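Local coordinates for protein DNA alpha-glucosyltransferase (Enterobacteria phage T4, PDB 1XV5) that is a phage glycosyltransferase of the GT-B clan, with two facing Rossmann-like domains and uridine-5'-diphosphate bound in the model, at residues V111-D116 / Y173-P178; Y188-S193 / R284-G289; D217-F222 / K228-E233; L330-D335 / T340-G345; I361-L364 / A369-D372. One frame throughout, in Å; residues are numbered along the deposited sequence.

In the fold
Two parallel sheets of the GT-B fold frame these contacts. Interaction 1 belongs to the sheet that contains strands 109-114 and 172-174, and its His-115 side chain lies about 7 Å from the bound uridine-5'-diphosphate. Interactions 2 and 3 both reach the other sheet, and a salt bridge between Arg-284 and Glu-233 joins them. Interaction 5 is coupled to interaction 2 through Tyr-371 OH, probably hydrogen-bonded to Gly-289 O at 2.7 Å, and to interaction 3 where Ile-361 packs on Phe-218. Interaction 4 meets interaction 1 through Arg-333 and Gln-176. The centres of interactions 1 and 5 are about 35 Å apart, on opposite sides of the chain's centre.

Interaction 1: V111-D116 / Y173-P178; sequences VVYQHD and YNFQPP. With EDO (1,2-ethanediol), chain D.
Phe-175 turns one face to the ring edge of Tyr-113, the T-shaped pair of an aromatic cluster at the C-terminal ends of two parallel strands in a Rossmann-like sheet. Tyr-113 CD1 sits over the centre of the Phe-175 ring, the two centroids lie 5.0 Å apart, and the planes meet at 78°. A chi1 of 86° sets Phe-175 CG between its own N and carbonyl carbon and carries the ring across to strand 109-114. His-115 is the third member: its ring is nearly perpendicular to that of Phe-175 in an oblique pairing, with ND1 3.4 Å from Phe-175 CZ. Both its nitrogens are occupied, NE2 by Asn-82 and ND1 by a glycerol. Strand 137-140 runs between the two strands, and its Phe-139 stacks on Tyr-113, whose OH is hydrogen-bonded to Gln-395 of helix 388-399. At the rim of the Phe-175 ring, in its plane, Gln-114 O comes within 3.6 Å of CE2.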
# COMPACT_ATOMS: atom_id res chain seq x y z
N VAL A 111 12.84 14.37 -5.03
CA VAL A 111 11.43 14.23 -4.71
C VAL A 111 11.28 13.27 -3.54
O VAL A 111 11.78 12.14 -3.59
CB VAL A 111 10.65 13.69 -5.92
CG1 VAL A 111 9.17 13.60 -5.58
CG2 VAL A 111 10.88 14.58 -7.13
N VAL A 112 10.60 13.71 -2.50
CA VAL A 112 10.40 12.86 -1.34
C VAL A 112 8.93 12.51 -1.13
O VAL A 112 8.08 13.39 -1.03
CB VAL A 112 10.93 13.52 -0.06
CG1 VAL A 112 10.66 12.63 1.14
CG2 VAL A 112 12.42 13.79 -0.20
N TYR A 113 8.66 11.21 -1.07
CA TYR A 113 7.30 10.72 -0.85
C TYR A 113 7.22 10.12 0.55
O TYR A 113 8.03 9.26 0.91
CB TYR A 113 6.96 9.61 -1.85
CG TYR A 113 6.54 10.05 -3.23
CD1 TYR A 113 5.20 10.23 -3.56
CD2 TYR A 113 7.49 10.22 -4.24
CE1 TYR A 113 4.80 10.56 -4.86
CE2 TYR A 113 7.11 10.55 -5.54
CZ TYR A 113 5.77 10.72 -5.84
OH TYR A 113 5.39 11.01 -7.13
N GLN A 114 6.26 10.59 1.34
CA GLN A 114 6.06 10.03 2.67
C GLN A 114 4.91 9.06 2.50
O GLN A 114 3.76 9.47 2.33
CB GLN A 114 5.70 11.10 3.69
CG GLN A 114 5.44 10.49 5.06
CD GLN A 114 6.55 9.54 5.47
OE1 GLN A 114 7.69 9.96 5.68
NE2 GLN A 114 6.23 8.26 5.55
N HIS A 115 5.23 7.77 2.55
CA HIS A 115 4.24 6.71 2.35
C HIS A 115 3.55 6.18 3.59
O HIS A 115 2.59 5.41 3.48
CB HIS A 115 4.91 5.55 1.61
CG HIS A 115 5.34 5.89 0.22
ND1 HIS A 115 4.44 6.04 -0.81
CD2 HIS A 115 6.56 6.15 -0.31
CE1 HIS A 115 5.08 6.38 -1.92
NE2 HIS A 115 6.37 6.45 -1.63
N ASP A 116 4.00 6.60 4.76
CA ASP A 116 3.40 6.11 6.00
C ASP A 116 2.40 7.08 6.63
O ASP A 116 2.29 8.24 6.22
CB ASP A 116 4.51 5.74 6.98
CG ASP A 116 5.30 4.52 6.51
OD1 ASP A 116 6.42 4.29 7.01
OD2 ASP A 116 4.78 3.78 5.64
N TYR A 173 2.59 18.27 -1.12
CA TYR A 173 1.51 17.97 -2.04
C TYR A 173 0.86 16.63 -1.72
O TYR A 173 1.52 15.71 -1.24
CB TYR A 173 2.04 17.92 -3.47
CG TYR A 173 2.67 19.21 -3.93
CD1 TYR A 173 1.88 20.27 -4.39
CD2 TYR A 173 4.05 19.38 -3.91
CE1 TYR A 173 2.45 21.46 -4.81
CE2 TYR A 173 4.64 20.57 -4.33
CZ TYR A 173 3.83 21.61 -4.78
OH TYR A 173 4.40 22.78 -5.20
N ASN A 174 -0.42 16.51 -2.00
CA ASN A 174 -1.11 15.26 -1.76
C ASN A 174 -0.85 14.34 -2.95
O ASN A 174 -0.63 14.81 -4.07
CB ASN A 174 -2.61 15.49 -1.61
CG ASN A 174 -3.36 14.20 -1.32
OD1 ASN A 174 -3.96 13.60 -2.21
ND2 ASN A 174 -3.31 13.77 -0.07
N PHE A 175 -0.89 13.04 -2.71
CA PHE A 175 -0.70 12.07 -3.78
C PHE A 175 -1.44 10.79 -3.42
O PHE A 175 -1.79 10.57 -2.25
CB PHE A 175 0.79 11.74 -3.96
CG PHE A 175 1.30 10.65 -3.05
CD1 PHE A 175 1.45 9.35 -3.52
CD2 PHE A 175 1.62 10.92 -1.72
CE1 PHE A 175 1.91 8.33 -2.68
CE2 PHE A 175 2.09 9.92 -0.88
CZ PHE A 175 2.23 8.61 -1.36
N GLN A 176 -1.71 9.97 -4.43
CA GLN A 176 -2.35 8.68 -4.23
C GLN A 176 -1.34 7.67 -4.76
O GLN A 176 -0.65 7.94 -5.74
CB GLN A 176 -3.62 8.54 -5.08
CG GLN A 176 -4.73 9.51 -4.77
CD GLN A 176 -5.84 9.42 -5.80
OE1 GLN A 176 -6.59 8.44 -5.84
NE2 GLN A 176 -5.93 10.43 -6.65
N PRO A 177 -1.23 6.50 -4.11
CA PRO A 177 -0.29 5.46 -4.55
C PRO A 177 -0.96 4.73 -5.72
O PRO A 177 -1.87 3.92 -5.52
CB PRO A 177 -0.13 4.60 -3.31
CG PRO A 177 -1.48 4.68 -2.66
CD PRO A 177 -1.86 6.14 -2.82
N PRO A 178 -0.51 4.99 -6.96
CA PRO A 178 -1.07 4.37 -8.17
C PRO A 178 -0.61 2.98 -8.53
O PRO A 178 0.47 2.53 -8.16
CB PRO A 178 -0.70 5.37 -9.28
CG PRO A 178 0.07 6.51 -8.57
CD PRO A 178 0.61 5.87 -7.33
C1 EDO D . 5.03 0.05 5.62
O1 EDO D . 5.95 1.15 5.72
C2 EDO D . 4.77 -0.34 4.16
O2 EDO D . 4.07 0.70 3.45

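Interaction 2: Y188-S193 / R284-G289; sequences YWKDVS and RMSKSG
Lys-190 folds back on its own chain while reaching across to Ser-286, and this doubled-over lysine is the heart of the contact. Bends at chi2 (-71°) and chi4 (-63°) bring NZ round to the carbonyl O of Tyr-188, two residues earlier, at 2.8 Å. The ammonium approaches that oxygen from a direction tilted 30° out of the carbonyl plane. The same NZ gives a second hydrogen bond, 2.9 Å long, to Ser-286 OG, and a salt bridge to Glu-283 adds a third grip, which should fix the end of the side chain firmly. Ser-286 OG is engaged twice, accepting from the lysine and bonding to Glu-283 O one turn back in its helix. A water joins the backbones alongside: Lys-190 N donates to it at 2.8 Å, and it stands 2.9 Å from Ser-286 O. The aliphatic part of Lys-190 crosses that of Lys-287, CG to CG 3.9 Å. The two ammonium groups stay apart, Lys-190 NZ to Lys-287 NZ 6.0 Å; Glu-283, also in a weak ion pair with Lys-287, probably offsets their like charges. Farther along, Asp-191 OD1 takes the N-H of Ser-193 in an Asx turn. The contact ties the loop leaving helix 181-188 to the junction of helix 278-286 with strand 288-293, and Arg-375 of helix 368-386 holds Lys-190 O.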
# COMPACT_ATOMS: atom_id res chain seq x y z
N TYR A 188 -5.08 -11.30 -14.81
CA TYR A 188 -5.76 -12.19 -13.87
C TYR A 188 -7.27 -12.35 -13.94
O TYR A 188 -7.80 -13.29 -13.35
CB TYR A 188 -5.40 -11.78 -12.43
CG TYR A 188 -3.93 -11.84 -12.15
CD1 TYR A 188 -3.12 -10.71 -12.30
CD2 TYR A 188 -3.32 -13.04 -11.78
CE1 TYR A 188 -1.75 -10.77 -12.09
CE2 TYR A 188 -1.95 -13.11 -11.57
CZ TYR A 188 -1.17 -11.98 -11.73
OH TYR A 188 0.19 -12.05 -11.54
N TRP A 189 -7.96 -11.45 -14.63
CA TRP A 189 -9.42 -11.52 -14.70
C TRP A 189 -9.92 -12.90 -15.15
O TRP A 189 -9.46 -13.45 -16.15
CB TRP A 189 -9.94 -10.44 -15.64
CG TRP A 189 -11.38 -10.07 -15.42
CD1 TRP A 189 -12.48 -10.66 -15.97
CD2 TRP A 189 -11.87 -8.98 -14.62
NE1 TRP A 189 -13.62 -10.01 -15.57
CE2 TRP A 189 -13.28 -8.97 -14.74
CE3 TRP A 189 -11.25 -8.01 -13.82
CZ2 TRP A 189 -14.08 -8.03 -14.09
CZ3 TRP A 189 -12.05 -7.07 -13.17
CH2 TRP A 189 -13.45 -7.09 -13.31
N LYS A 190 -10.86 -13.45 -14.39
CA LYS A 190 -11.43 -14.76 -14.69
C LYS A 190 -12.88 -14.65 -15.13
O LYS A 190 -13.56 -13.67 -14.80
CB LYS A 190 -11.37 -15.65 -13.45
CG LYS A 190 -9.98 -15.93 -12.90
CD LYS A 190 -9.20 -16.85 -13.82
CE LYS A 190 -7.83 -17.18 -13.24
NZ LYS A 190 -6.98 -15.97 -13.10
N ASP A 191 -13.36 -15.65 -15.86
CA ASP A 191 -14.75 -15.66 -16.27
C ASP A 191 -15.49 -15.98 -14.97
O ASP A 191 -14.96 -16.71 -14.12
CB ASP A 191 -15.00 -16.76 -17.31
CG ASP A 191 -16.44 -16.77 -17.81
OD1 ASP A 191 -17.30 -17.41 -17.18
OD2 ASP A 191 -16.71 -16.11 -18.84
N VAL A 192 -16.69 -15.45 -14.81
CA VAL A 192 -17.46 -15.66 -13.58
C VAL A 192 -17.66 -17.14 -13.23
O VAL A 192 -17.74 -17.50 -12.05
CB VAL A 192 -18.84 -14.94 -13.64
CG1 VAL A 192 -19.73 -15.58 -14.70
CG2 VAL A 192 -19.50 -14.97 -12.27
N SER A 193 -17.71 -18.00 -14.24
CA SER A 193 -17.90 -19.44 -14.00
C SER A 193 -16.72 -20.09 -13.28
O SER A 193 -16.86 -21.17 -12.72
CB SER A 193 -18.15 -20.16 -15.33
OG SER A 193 -16.99 -20.12 -16.14
N ARG A 284 -5.12 -16.40 -6.90
CA ARG A 284 -6.07 -16.99 -5.96
C ARG A 284 -7.29 -16.10 -5.76
O ARG A 284 -8.43 -16.58 -5.72
CB ARG A 284 -5.42 -17.24 -4.59
CG ARG A 284 -4.41 -18.38 -4.56
CD ARG A 284 -3.95 -18.66 -3.12
NE ARG A 284 -3.11 -17.59 -2.57
CZ ARG A 284 -1.79 -17.52 -2.71
NH1 ARG A 284 -1.14 -18.46 -3.39
NH2 ARG A 284 -1.12 -16.52 -2.15
N MET A 285 -7.04 -14.80 -5.64
CA MET A 285 -8.12 -13.83 -5.43
C MET A 285 -9.05 -13.74 -6.63
O MET A 285 -10.26 -13.59 -6.46
CB MET A 285 -7.53 -12.45 -5.13
CG MET A 285 -8.56 -11.40 -4.73
SD MET A 285 -9.35 -11.73 -3.14
CE MET A 285 -8.04 -11.23 -1.99
N SER A 286 -8.50 -13.84 -7.83
CA SER A 286 -9.30 -13.75 -9.05
C SER A 286 -10.32 -14.89 -9.14
O SER A 286 -11.28 -14.81 -9.90
CB SER A 286 -8.40 -13.78 -10.29
OG SER A 286 -7.83 -15.07 -10.47
N LYS A 287 -10.09 -15.94 -8.36
CA LYS A 287 -10.99 -17.09 -8.35
C LYS A 287 -11.79 -17.17 -7.06
O LYS A 287 -12.45 -18.18 -6.79
CB LYS A 287 -10.19 -18.38 -8.56
CG LYS A 287 -9.58 -18.49 -9.96
CD LYS A 287 -8.74 -19.76 -10.15
CE LYS A 287 -7.47 -19.72 -9.31
NZ LYS A 287 -6.55 -20.85 -9.64
N SER A 288 -11.74 -16.10 -6.26
CA SER A 288 -12.46 -16.03 -4.99
C SER A 288 -13.69 -15.15 -5.14
O SER A 288 -13.63 -14.08 -5.75
CB SER A 288 -11.55 -15.47 -3.90
OG SER A 288 -10.40 -16.27 -3.72
N GLY A 289 -14.80 -15.59 -4.58
CA GLY A 289 -16.03 -14.83 -4.69
C GLY A 289 -15.95 -13.41 -4.16
O GLY A 289 -16.36 -12.46 -4.83
O HOH W 1 -11.62 -12.62 -11.79

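Interaction 3: D217-F222 / K228-E233; sequences DFHEKF and KSTVME
Within the beta-alpha-beta unit formed by strand 199-203, helix 212-223 and strand 229-233, segments 217-222 and 228-233 bring helix and last strand together chiefly through His-219 and Thr-230. The histidine points from the helix toward the sheet, and Thr-230 CB lies over one face of its imidazole in a CH-pi contact. CB is 3.8 Å from the ring centroid and 28° off the normal. It therefore sits off centre, nearer the rim, with His-219 CD2 its nearest ring atom at 3.4 Å. A chi1 of -176°, placing CG opposite the backbone N, extends the ring from the helix alongside Thr-230, the two side chains running in opposing senses. Thr-230 OG1 is buried here without a polar partner in the model, and its very short approach to the ring is doubtful as modelled. The helix widens into a pi-type turn over 219-222. On its other side, Lys-221 NZ makes a salt bridge of 3.1 Å with the syn lone pair of Asp-217 OD1, one turn earlier. Phe-218 has its own partner, Phe-349, which it meets edge-to-face, while Lys-228 NZ is hydrogen-bonded to Asn-198. Just before the strand begins, Lys-228 O lies at the edge of the imidazole, near its plane and 4.0 Å from His-219 NE2.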
# COMPACT_ATOMS: atom_id res chain seq x y z
N ASP A 217 -14.36 -11.74 13.12
CA ASP A 217 -15.69 -11.52 13.67
C ASP A 217 -16.76 -11.83 12.63
O ASP A 217 -17.74 -12.52 12.92
CB ASP A 217 -15.82 -10.07 14.13
CG ASP A 217 -17.02 -9.84 15.04
OD1 ASP A 217 -17.62 -8.75 14.98
OD2 ASP A 217 -17.35 -10.75 15.84
N PHE A 218 -16.56 -11.33 11.41
CA PHE A 218 -17.52 -11.56 10.34
C PHE A 218 -17.61 -13.04 9.99
O PHE A 218 -18.69 -13.55 9.68
CB PHE A 218 -17.14 -10.75 9.10
CG PHE A 218 -18.22 -10.69 8.05
CD1 PHE A 218 -19.49 -10.22 8.36
CD2 PHE A 218 -17.95 -11.06 6.74
CE1 PHE A 218 -20.49 -10.13 7.38
CE2 PHE A 218 -18.94 -10.98 5.75
CZ PHE A 218 -20.20 -10.51 6.07
N HIS A 219 -16.48 -13.74 10.04
CA HIS A 219 -16.49 -15.16 9.74
C HIS A 219 -17.30 -15.91 10.80
O HIS A 219 -18.15 -16.74 10.48
CB HIS A 219 -15.08 -15.73 9.71
CG HIS A 219 -15.02 -17.17 9.31
ND1 HIS A 219 -14.39 -18.13 10.07
CD2 HIS A 219 -15.52 -17.81 8.23
CE1 HIS A 219 -14.51 -19.31 9.47
NE2 HIS A 219 -15.18 -19.14 8.35
N GLU A 220 -17.01 -15.61 12.06
CA GLU A 220 -17.70 -16.27 13.16
C GLU A 220 -19.21 -16.01 13.18
O GLU A 220 -20.00 -16.94 13.37
CB GLU A 220 -17.10 -15.82 14.50
CG GLU A 220 -17.81 -16.36 15.73
CD GLU A 220 -17.16 -15.92 17.02
OE1 GLU A 220 -16.02 -16.34 17.29
OE2 GLU A 220 -17.80 -15.14 17.77
N LYS A 221 -19.60 -14.76 12.98
CA LYS A 221 -21.01 -14.38 13.02
C LYS A 221 -21.85 -14.69 11.79
O LYS A 221 -23.03 -15.02 11.92
CB LYS A 221 -21.13 -12.89 13.33
CG LYS A 221 -20.65 -12.50 14.71
CD LYS A 221 -20.77 -11.00 14.94
CE LYS A 221 -20.31 -10.61 16.33
NZ LYS A 221 -20.32 -9.14 16.51
N PHE A 222 -21.26 -14.58 10.60
CA PHE A 222 -22.03 -14.82 9.39
C PHE A 222 -21.51 -15.83 8.38
O PHE A 222 -22.25 -16.70 7.94
CB PHE A 222 -22.27 -13.49 8.66
CG PHE A 222 -23.13 -12.53 9.44
CD1 PHE A 222 -22.56 -11.69 10.39
CD2 PHE A 222 -24.50 -12.50 9.24
CE1 PHE A 222 -23.36 -10.83 11.14
CE2 PHE A 222 -25.31 -11.64 9.99
CZ PHE A 222 -24.74 -10.80 10.94
N LYS A 228 -19.83 -20.84 4.50
CA LYS A 228 -18.82 -20.20 3.66
C LYS A 228 -17.42 -20.41 4.23
O LYS A 228 -17.27 -20.84 5.38
CB LYS A 228 -19.10 -18.70 3.55
CG LYS A 228 -20.54 -18.36 3.20
CD LYS A 228 -20.93 -18.88 1.83
CE LYS A 228 -22.35 -18.47 1.48
NZ LYS A 228 -22.70 -18.83 0.08
N SER A 229 -16.41 -20.10 3.43
CA SER A 229 -15.02 -20.26 3.86
C SER A 229 -14.29 -18.93 3.89
O SER A 229 -14.54 -18.05 3.07
CB SER A 229 -14.28 -21.21 2.92
OG SER A 229 -14.93 -22.47 2.85
N THR A 230 -13.37 -18.80 4.84
CA THR A 230 -12.59 -17.58 4.96
C THR A 230 -11.10 -17.87 4.97
O THR A 230 -10.63 -18.77 5.66
CB THR A 230 -12.94 -16.80 6.25
OG1 THR A 230 -14.27 -16.29 6.14
CG2 THR A 230 -11.97 -15.65 6.46
N VAL A 231 -10.38 -17.10 4.16
CA VAL A 231 -8.93 -17.20 4.05
C VAL A 231 -8.41 -15.79 4.28
O VAL A 231 -9.00 -14.81 3.82
CB VAL A 231 -8.49 -17.66 2.65
CG1 VAL A 231 -6.97 -17.62 2.54
CG2 VAL A 231 -9.00 -19.07 2.38
N MET A 232 -7.31 -15.69 5.02
CA MET A 232 -6.70 -14.40 5.30
C MET A 232 -5.22 -14.53 4.98
O MET A 232 -4.50 -15.32 5.59
CB MET A 232 -6.93 -14.04 6.77
CG MET A 232 -8.42 -13.97 7.13
SD MET A 232 -8.77 -13.70 8.87
CE MET A 232 -8.20 -12.07 9.05
N GLU A 233 -4.78 -13.76 3.99
CA GLU A 233 -3.39 -13.83 3.54
C GLU A 233 -2.53 -12.65 3.96
O GLU A 233 -2.97 -11.50 3.92
CB GLU A 233 -3.34 -13.94 2.01
CG GLU A 233 -3.99 -15.18 1.42
CD GLU A 233 -3.71 -15.33 -0.07
OE1 GLU A 233 -2.62 -14.92 -0.51
OE2 GLU A 233 -4.56 -15.87 -0.80

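Interaction 4: L330-D335 / T340-G345; sequences LKFRVD and TSHDSG. With EDO (1,2-ethanediol), chain F.
His-342 carries most of this contact, meeting Phe-332 over a ring face and Asp-335 at a ring edge. The phenyl comes in edge first, a T-shaped arrangement with centroids 4.8 Å apart and planes at 67°, and Phe-332 CD2 approaches His-342 NE2 to 3.4 Å. With chi1 at -170° the phenyl extends opposite its backbone N, toward the imidazole. Asp-335 and the histidine reach toward each other, the carboxylate at the ring edge with the two planes only 26° apart, and Asp-335 OD2 is 3.5 Å from His-342 NE2. Its other oxygen, OD1, is hydrogen-bonded to Thr-337 in the short turn between the segments. Val-334 folds back so that its CB lies over one face of the Phe-332 ring. Beside this, Arg-333 NH2 donates to O1 of an ethanediol at 2.9 Å. The loop runs from helix 324-329 to strand 347-349, and it packs on helix 368-386, whose Phe-381 stacks on Phe-332 and also meets His-342.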
# COMPACT_ATOMS: atom_id res chain seq x y z
N LEU A 330 -12.86 8.93 2.28
CA LEU A 330 -12.02 9.15 1.10
C LEU A 330 -12.82 9.83 -0.00
O LEU A 330 -14.02 9.60 -0.14
CB LEU A 330 -11.46 7.83 0.58
CG LEU A 330 -10.31 7.22 1.38
CD1 LEU A 330 -10.00 5.83 0.84
CD2 LEU A 330 -9.09 8.12 1.29
N LYS A 331 -12.14 10.67 -0.78
CA LYS A 331 -12.78 11.39 -1.88
C LYS A 331 -12.33 10.89 -3.25
O LYS A 331 -11.14 10.67 -3.49
CB LYS A 331 -12.49 12.89 -1.76
CG LYS A 331 -13.05 13.55 -0.51
CD LYS A 331 -12.84 15.05 -0.56
CE LYS A 331 -13.36 15.73 0.70
NZ LYS A 331 -12.53 15.43 1.89
N PHE A 332 -13.30 10.72 -4.14
CA PHE A 332 -13.08 10.24 -5.50
C PHE A 332 -12.17 11.22 -6.25
O PHE A 332 -12.38 12.43 -6.22
CB PHE A 332 -14.45 10.13 -6.19
CG PHE A 332 -14.44 9.44 -7.53
CD1 PHE A 332 -13.50 8.45 -7.82
CD2 PHE A 332 -15.43 9.72 -8.46
CE1 PHE A 332 -13.55 7.75 -9.03
CE2 PHE A 332 -15.49 9.03 -9.67
CZ PHE A 332 -14.55 8.04 -9.96
N ARG A 333 -11.15 10.69 -6.92
CA ARG A 333 -10.21 11.54 -7.65
C ARG A 333 -10.91 12.42 -8.69
O ARG A 333 -10.55 13.58 -8.89
CB ARG A 333 -9.18 10.66 -8.37
CG ARG A 333 -8.03 11.43 -9.04
CD ARG A 333 -7.20 10.51 -9.93
NE ARG A 333 -8.00 9.99 -11.03
CZ ARG A 333 -8.26 10.65 -12.15
NH1 ARG A 333 -7.77 11.87 -12.34
NH2 ARG A 333 -9.05 10.11 -13.07
N VAL A 334 -11.94 11.86 -9.33
CA VAL A 334 -12.65 12.56 -10.38
C VAL A 334 -13.49 13.77 -9.97
O VAL A 334 -13.34 14.84 -10.55
CB VAL A 334 -13.55 11.59 -11.18
CG1 VAL A 334 -14.36 12.35 -12.22
CG2 VAL A 334 -12.68 10.53 -11.86
N ASP A 335 -14.37 13.61 -8.98
CA ASP A 335 -15.20 14.74 -8.59
C ASP A 335 -15.13 15.14 -7.12
O ASP A 335 -15.89 16.00 -6.67
CB ASP A 335 -16.66 14.48 -8.98
CG ASP A 335 -17.22 13.24 -8.35
OD1 ASP A 335 -16.67 12.80 -7.32
OD2 ASP A 335 -18.22 12.71 -8.87
N THR A 340 -18.24 6.29 -1.11
CA THR A 340 -19.51 5.62 -0.83
C THR A 340 -20.71 6.24 -1.55
O THR A 340 -21.78 5.63 -1.60
CB THR A 340 -19.81 5.60 0.69
OG1 THR A 340 -19.52 6.89 1.25
CG2 THR A 340 -18.98 4.54 1.40
N SER A 341 -20.55 7.44 -2.10
CA SER A 341 -21.66 8.10 -2.78
C SER A 341 -21.87 7.61 -4.21
O SER A 341 -22.70 8.15 -4.94
CB SER A 341 -21.44 9.62 -2.79
OG SER A 341 -20.32 9.97 -3.59
N HIS A 342 -21.12 6.59 -4.62
CA HIS A 342 -21.25 6.07 -5.98
C HIS A 342 -21.76 4.65 -6.08
O HIS A 342 -21.63 3.86 -5.15
CB HIS A 342 -19.90 6.12 -6.69
CG HIS A 342 -19.35 7.50 -6.87
ND1 HIS A 342 -18.73 8.19 -5.85
CD2 HIS A 342 -19.35 8.33 -7.94
CE1 HIS A 342 -18.37 9.38 -6.29
NE2 HIS A 342 -18.73 9.49 -7.55
N ASP A 343 -22.35 4.35 -7.23
CA ASP A 343 -22.85 3.01 -7.53
C ASP A 343 -21.62 2.36 -8.15
O ASP A 343 -21.52 2.23 -9.37
CB ASP A 343 -24.00 3.09 -8.54
CG ASP A 343 -24.48 1.72 -8.97
OD1 ASP A 343 -24.10 0.72 -8.33
OD2 ASP A 343 -25.24 1.64 -9.96
N SER A 344 -20.69 1.98 -7.29
CA SER A 344 -19.42 1.41 -7.71
C SER A 344 -19.30 -0.11 -7.74
O SER A 344 -18.32 -0.63 -8.27
CB SER A 344 -18.32 1.96 -6.80
OG SER A 344 -18.56 1.51 -5.47
N GLY A 345 -20.27 -0.81 -7.17
CA GLY A 345 -20.19 -2.26 -7.14
C GLY A 345 -19.47 -2.74 -5.90
O GLY A 345 -19.48 -3.92 -5.58
C1 EDO F . -9.26 12.19 -15.90
O1 EDO F . -10.28 11.94 -14.91
C2 EDO F . -8.07 12.96 -15.31
O2 EDO F . -8.41 14.31 -14.97

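Interaction 5: I361-L364 / A369-D372; sequences IKEL and ALYD
Glu-363 is the first residue to touch the second helix, laying its aliphatic part against Leu-370 with CG 3.5 Å from Leu-370 CD2. Chi1 of 173° sets CG opposite the backbone N, and the chain runs on extended across the leucine at about a right angle; its carboxylate pairs with Arg-360. Next comes Leu-364, which works on two partners. Its CD1 packs 4.1 Å from Leu-370 CD2, a methyl thus met by both Glu-363 and Leu-364. Its CB lies 4.2 Å from Tyr-371 CD1, and its backbone O is at that ring's edge, near the plane. The segments are nearest here, Leu-364 CA to Tyr-371 CA 4.9 Å. The contact closes the short turn between two consecutive helices, 354-365 and 368-386, the second starting with weak bonds from Ala-369 N and Leu-370 N to Asp-367. Beneath it lie strands 288-293 and 319-323: Leu-364 and Tyr-371 both rest on Ile-319, and Tyr-371 OH is hydrogen-bonded to Gly-289 O.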
# COMPACT_ATOMS: atom_id res chain seq x y z
N ILE A 361 -23.86 -9.84 -0.04
CA ILE A 361 -22.93 -10.87 -0.50
C ILE A 361 -23.72 -12.08 -1.00
O ILE A 361 -23.40 -12.65 -2.05
CB ILE A 361 -21.99 -11.29 0.65
CG1 ILE A 361 -21.01 -10.15 0.95
CG2 ILE A 361 -21.24 -12.57 0.28
CD1 ILE A 361 -20.12 -10.39 2.16
N LYS A 362 -24.74 -12.48 -0.26
CA LYS A 362 -25.55 -13.61 -0.68
C LYS A 362 -26.28 -13.30 -1.99
O LYS A 362 -26.47 -14.18 -2.83
CB LYS A 362 -26.55 -13.99 0.41
CG LYS A 362 -25.91 -14.61 1.64
CD LYS A 362 -26.94 -15.19 2.60
CE LYS A 362 -27.84 -14.12 3.19
NZ LYS A 362 -28.90 -14.71 4.05
N GLU A 363 -26.68 -12.04 -2.16
CA GLU A 363 -27.37 -11.63 -3.37
C GLU A 363 -26.47 -11.79 -4.59
O GLU A 363 -26.87 -12.37 -5.60
CB GLU A 363 -27.85 -10.18 -3.24
CG GLU A 363 -28.44 -9.60 -4.52
CD GLU A 363 -29.09 -8.25 -4.30
OE1 GLU A 363 -28.55 -7.46 -3.49
OE2 GLU A 363 -30.13 -7.98 -4.93
N LEU A 364 -25.24 -11.28 -4.51
CA LEU A 364 -24.33 -11.41 -5.64
C LEU A 364 -23.90 -12.85 -5.86
O LEU A 364 -23.68 -13.28 -7.00
CB LEU A 364 -23.09 -10.52 -5.44
CG LEU A 364 -23.23 -9.05 -5.87
CD1 LEU A 364 -24.30 -8.37 -5.04
CD2 LEU A 364 -21.89 -8.34 -5.70
N ALA A 369 -24.90 -13.08 -13.27
CA ALA A 369 -25.02 -11.90 -14.12
C ALA A 369 -24.87 -10.62 -13.31
O ALA A 369 -24.18 -9.69 -13.72
CB ALA A 369 -26.37 -11.90 -14.85
N LEU A 370 -25.52 -10.59 -12.15
CA LEU A 370 -25.44 -9.44 -11.25
C LEU A 370 -24.00 -9.31 -10.78
O LEU A 370 -23.42 -8.21 -10.78
CB LEU A 370 -26.37 -9.65 -10.05
CG LEU A 370 -26.33 -8.61 -8.92
CD1 LEU A 370 -26.68 -7.23 -9.47
CD2 LEU A 370 -27.31 -9.02 -7.82
N TYR A 371 -23.42 -10.43 -10.37
CA TYR A 371 -22.04 -10.48 -9.89
C TYR A 371 -21.14 -9.81 -10.92
O TYR A 371 -20.33 -8.94 -10.58
CB TYR A 371 -21.60 -11.93 -9.70
CG TYR A 371 -20.21 -12.10 -9.12
CD1 TYR A 371 -20.03 -12.29 -7.75
CD2 TYR A 371 -19.08 -12.05 -9.93
CE1 TYR A 371 -18.74 -12.41 -7.20
CE2 TYR A 371 -17.80 -12.17 -9.40
CZ TYR A 371 -17.63 -12.35 -8.03
OH TYR A 371 -16.37 -12.47 -7.50
N ASP A 372 -21.28 -10.22 -12.18
CA ASP A 372 -20.47 -9.67 -13.26
C ASP A 372 -20.68 -8.17 -13.42
O ASP A 372 -19.71 -7.41 -13.56
CB ASP A 372 -20.79 -10.39 -14.57
CG ASP A 372 -19.60 -11.14 -15.13
OD1 ASP A 372 -19.79 -12.00 -16.01
OD2 ASP A 372 -18.45 -10.86 -14.70